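Local coordinates for sgbp-b (Bacteroides uniformis, PDB 7K44), which probably binds xyloglucan at the cell surface as a surface glycan-binding protein of a xyloglucan utilization locus, at residues Ala235-Ser240 / Glu374-Asn379. Residues are numbered along the deposited sequence; the frame is centred on the assembly and turned at random.
Sequences AAPFFS and EMYFDN. With CA (calcium ion), chain B.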
ATOM      1  N   ALA A 235       7.602 -22.857   2.568  1.00 32.85           N
ATOM      2  CA  ALA A 235       8.821 -22.279   2.026  1.00 29.08           C
ATOM      3  C   ALA A 235       8.442 -21.093   1.157  1.00 29.84           C
ATOM      4  O   ALA A 235       7.297 -20.973   0.721  1.00 26.77           O
ATOM      5  CB  ALA A 235       9.602 -23.296   1.186  1.00 31.06           C
ATOM      6  N   ALA A 236       9.422 -20.233   0.896  1.00 29.53           N
ATOM      7  CA  ALA A 236       9.173 -19.042   0.092  1.00 26.43           C
ATOM      8  C   ALA A 236       8.579 -19.458  -1.250  1.00 28.37           C
ATOM      9  O   ALA A 236       8.974 -20.486  -1.814  1.00 28.35           O
ATOM     10  CB  ALA A 236      10.468 -18.267  -0.135  1.00 26.79           C
ATOM     11  N   PRO A 237       7.626 -18.692  -1.793  1.00 22.21           N
ATOM     12  CA  PRO A 237       7.154 -17.406  -1.283  1.00 21.94           C
ATOM     13  C   PRO A 237       6.015 -17.492  -0.253  1.00 23.23           C
ATOM     14  O   PRO A 237       5.341 -16.476  -0.006  1.00 22.88           O
ATOM     15  CB  PRO A 237       6.682 -16.711  -2.562  1.00 21.42           C
ATOM     16  CG  PRO A 237       6.113 -17.831  -3.365  1.00 21.32           C
ATOM     17  CD  PRO A 237       6.988 -19.045  -3.072  1.00 21.64           C
ATOM     18  N   PHE A 238       5.817 -18.685   0.319  1.00 23.89           N
ATOM     19  CA  PHE A 238       4.888 -18.965   1.424  1.00 25.88           C
ATOM     20  C   PHE A 238       3.425 -18.966   1.005  1.00 23.58           C
ATOM     21  O   PHE A 238       2.698 -19.927   1.270  1.00 26.50           O
ATOM     22  CB  PHE A 238       5.147 -18.073   2.642  1.00 26.06           C
ATOM     23  CG  PHE A 238       6.563 -18.126   3.127  1.00 26.72           C
ATOM     24  CD1 PHE A 238       7.030 -19.226   3.834  1.00 31.58           C
ATOM     25  CD2 PHE A 238       7.446 -17.098   2.836  1.00 30.61           C
ATOM     26  CE1 PHE A 238       8.346 -19.281   4.263  1.00 30.09           C
ATOM     27  CE2 PHE A 238       8.762 -17.150   3.267  1.00 33.92           C
ATOM     28  CZ  PHE A 238       9.209 -18.244   3.983  1.00 36.86           C
ATOM     29  N   PHE A 239       2.988 -17.910   0.331  1.00 23.87           N
ATOM     30  CA  PHE A 239       1.690 -17.881  -0.311  1.00 22.23           C
ATOM     31  C   PHE A 239       1.905 -17.647  -1.795  1.00 20.97           C
ATOM     32  O   PHE A 239       2.879 -17.008  -2.202  1.00 22.30           O
ATOM     33  CB  PHE A 239       0.816 -16.759   0.260  1.00 21.35           C
ATOM     34  CG  PHE A 239       0.629 -16.851   1.743  1.00 24.93           C
ATOM     35  CD1 PHE A 239      -0.347 -17.670   2.275  1.00 27.48           C
ATOM     36  CD2 PHE A 239       1.456 -16.154   2.588  1.00 27.41           C
ATOM     37  CE1 PHE A 239      -0.506 -17.773   3.643  1.00 28.01           C
ATOM     38  CE2 PHE A 239       1.302 -16.243   3.959  1.00 28.41           C
ATOM     39  CZ  PHE A 239       0.320 -17.057   4.476  1.00 30.09           C
ATOM     40  N   SER A 240       0.994 -18.184  -2.597  1.00 25.97           N
ATOM     41  CA  SER A 240       1.050 -17.966  -4.030  1.00 23.19           C
ATOM     42  C   SER A 240      -0.353 -18.034  -4.604  1.00 25.03           C
ATOM     43  O   SER A 240      -1.236 -18.703  -4.066  1.00 25.35           O
ATOM     44  CB  SER A 240       1.955 -18.989  -4.729  1.00 21.51           C
ATOM     45  OG  SER A 240       1.326 -20.264  -4.795  1.00 24.87           O
ATOM     46  N   GLU A 374      17.053 -15.483  -5.467  1.00 23.46           N
ATOM     47  CA  GLU A 374      15.834 -16.274  -5.306  1.00 22.73           C
ATOM     48  C   GLU A 374      14.647 -15.321  -5.357  1.00 24.38           C
ATOM     49  O   GLU A 374      14.428 -14.554  -4.414  1.00 24.25           O
ATOM     50  CB  GLU A 374      15.854 -17.063  -3.995  1.00 24.03           C
ATOM     51  CG  GLU A 374      14.601 -17.911  -3.784  1.00 26.85           C
ATOM     52  CD  GLU A 374      14.508 -18.508  -2.385  1.00 33.35           C
ATOM     53  OE1 GLU A 374      15.489 -18.406  -1.619  1.00 30.81           O
ATOM     54  OE2 GLU A 374      13.440 -19.059  -2.045  1.00 29.92           O
ATOM     55  N   MET A 375      13.886 -15.377  -6.447  1.00 21.70           N
ATOM     56  CA  MET A 375      12.805 -14.430  -6.691  1.00 24.33           C
ATOM     57  C   MET A 375      11.672 -15.157  -7.396  1.00 21.05           C
ATOM     58  O   MET A 375      11.898 -16.142  -8.105  1.00 23.42           O
ATOM     59  CB  MET A 375      13.283 -13.268  -7.566  1.00 29.52           C
ATOM     60  CG  MET A 375      14.537 -12.576  -7.063  1.00 35.32           C
ATOM     61  SD  MET A 375      15.238 -11.523  -8.335  1.00 33.65           S
ATOM     62  CE  MET A 375      13.775 -10.585  -8.713  1.00 32.78           C
ATOM     63  N   TYR A 376      10.456 -14.646  -7.223  1.00 19.30           N
ATOM     64  CA  TYR A 376       9.244 -15.253  -7.756  1.00 18.97           C
ATOM     65  C   TYR A 376       8.381 -14.179  -8.401  1.00 20.72           C
ATOM     66  O   TYR A 376       8.321 -13.038  -7.923  1.00 19.88           O
ATOM     67  CB  TYR A 376       8.437 -15.947  -6.639  1.00 20.68           C
ATOM     68  CG  TYR A 376       9.257 -16.929  -5.836  1.00 19.57           C
ATOM     69  CD1 TYR A 376      10.065 -16.504  -4.791  1.00 21.28           C
ATOM     70  CD2 TYR A 376       9.252 -18.269  -6.163  1.00 20.85           C
ATOM     71  CE1 TYR A 376      10.846 -17.408  -4.076  1.00 23.29           C
ATOM     72  CE2 TYR A 376      10.013 -19.181  -5.448  1.00 21.75           C
ATOM     73  CZ  TYR A 376      10.813 -18.740  -4.417  1.00 24.84           C
ATOM     74  OH  TYR A 376      11.575 -19.666  -3.728  1.00 26.26           O
ATOM     75  N   PHE A 377       7.678 -14.567  -9.466  1.00 17.50           N
ATOM     76  CA  PHE A 377       6.912 -13.646 -10.296  1.00 18.04           C
ATOM     77  C   PHE A 377       5.548 -14.247 -10.614  1.00 17.87           C
ATOM     78  O   PHE A 377       5.435 -15.452 -10.875  1.00 18.01           O
ATOM     79  CB  PHE A 377       7.631 -13.426 -11.639  1.00 18.22           C
ATOM     80  CG  PHE A 377       8.970 -12.772 -11.520  1.00 19.60           C
ATOM     81  CD1 PHE A 377      10.115 -13.524 -11.313  1.00 22.79           C
ATOM     82  CD2 PHE A 377       9.082 -11.392 -11.627  1.00 22.12           C
ATOM     83  CE1 PHE A 377      11.349 -12.902 -11.210  1.00 22.55           C
ATOM     84  CE2 PHE A 377      10.313 -10.773 -11.516  1.00 24.12           C
ATOM     85  CZ  PHE A 377      11.441 -11.531 -11.301  1.00 25.39           C
ATOM     86  N   ASP A 378       4.514 -13.403 -10.652  1.00 17.10           N
ATOM     87  CA  ASP A 378       3.174 -13.865 -10.992  1.00 17.56           C
ATOM     88  C   ASP A 378       2.310 -12.676 -11.377  1.00 17.81           C
ATOM     89  O   ASP A 378       2.647 -11.510 -11.126  1.00 17.12           O
ATOM     90  CB  ASP A 378       2.544 -14.605  -9.799  1.00 18.54           C
ATOM     91  CG  ASP A 378       1.456 -15.619 -10.196  1.00 19.77           C
ATOM     92  OD1 ASP A 378       1.044 -15.751 -11.377  1.00 19.63           O
ATOM     93  OD2 ASP A 378       1.002 -16.307  -9.252  1.00 21.45           O
ATOM     94  N   ASN A 379       1.165 -12.995 -11.976  1.00 17.40           N
ATOM     95  CA  ASN A 379       0.057 -12.048 -12.147  1.00 18.86           C
ATOM     96  C   ASN A 379       0.463 -10.787 -12.910  1.00 17.78           C
ATOM     97  O   ASN A 379       0.311  -9.671 -12.421  1.00 19.22           O
ATOM     98  CB  ASN A 379      -0.599 -11.713 -10.806  1.00 19.03           C
ATOM     99  CG  ASN A 379      -1.497 -12.825 -10.317  1.00 20.48           C
ATOM    100  OD1 ASN A 379      -1.966 -13.642 -11.108  1.00 21.71           O
ATOM    101  ND2 ASN A 379      -1.767 -12.844  -9.012  1.00 22.34           N
TER
HETATM  102 CA    CA B 401      -0.342 -17.787 -10.713  1.00 20.01          CA
HETATM  103  O   HOH W   1      -2.209 -16.266 -10.692  1.00 21.32           O
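P237, which follows a cis peptide bond, lays its ring over one face of the Y376 phenol in a CH-pi contact: CD sits 3.9 Å from the centroid of the Y376 ring, 12° off its normal. CG and CB of the proline reach on toward the CG side of the phenol. The first torsion of the tyrosine, with CG anti to the carbonyl carbon (chi1 -53°), turns the ring to face P237. Beside the proline, the methyl CB of A236 packs 4.1 Å from Y376 CE1 and 3.6 Å from E374 OE2.

The polar bond beside this packing lies within the strand. Y376 OH donates to E374 OE2 over 2.6 Å, and OE2 accepts with its anti lone pair, turned away from the other carboxylate oxygen; OE2 lies in the plane of the phenol, at its edge. No hydrogen bond joins 235-240 to 374-379, although A236 O comes within 3.3 Å of Y376 OH. F290 and V229 also touch P237.

Two residues along the same strand, D378 binds calcium through both carboxylate oxygens, with D215 and the backbone oxygens of N213, D241 and K243 as further ligands. A water on the metal donates to N379 OD1.

A leucine in place of Y376 would probably leave P237 without its aromatic face and E374 OE2 without its donor. The loop between strands 226-230 and 243-248 is thus held against strand 371-384 here by apolar and CH-pi packing, while the tyrosine hydroxyl is spent on E374.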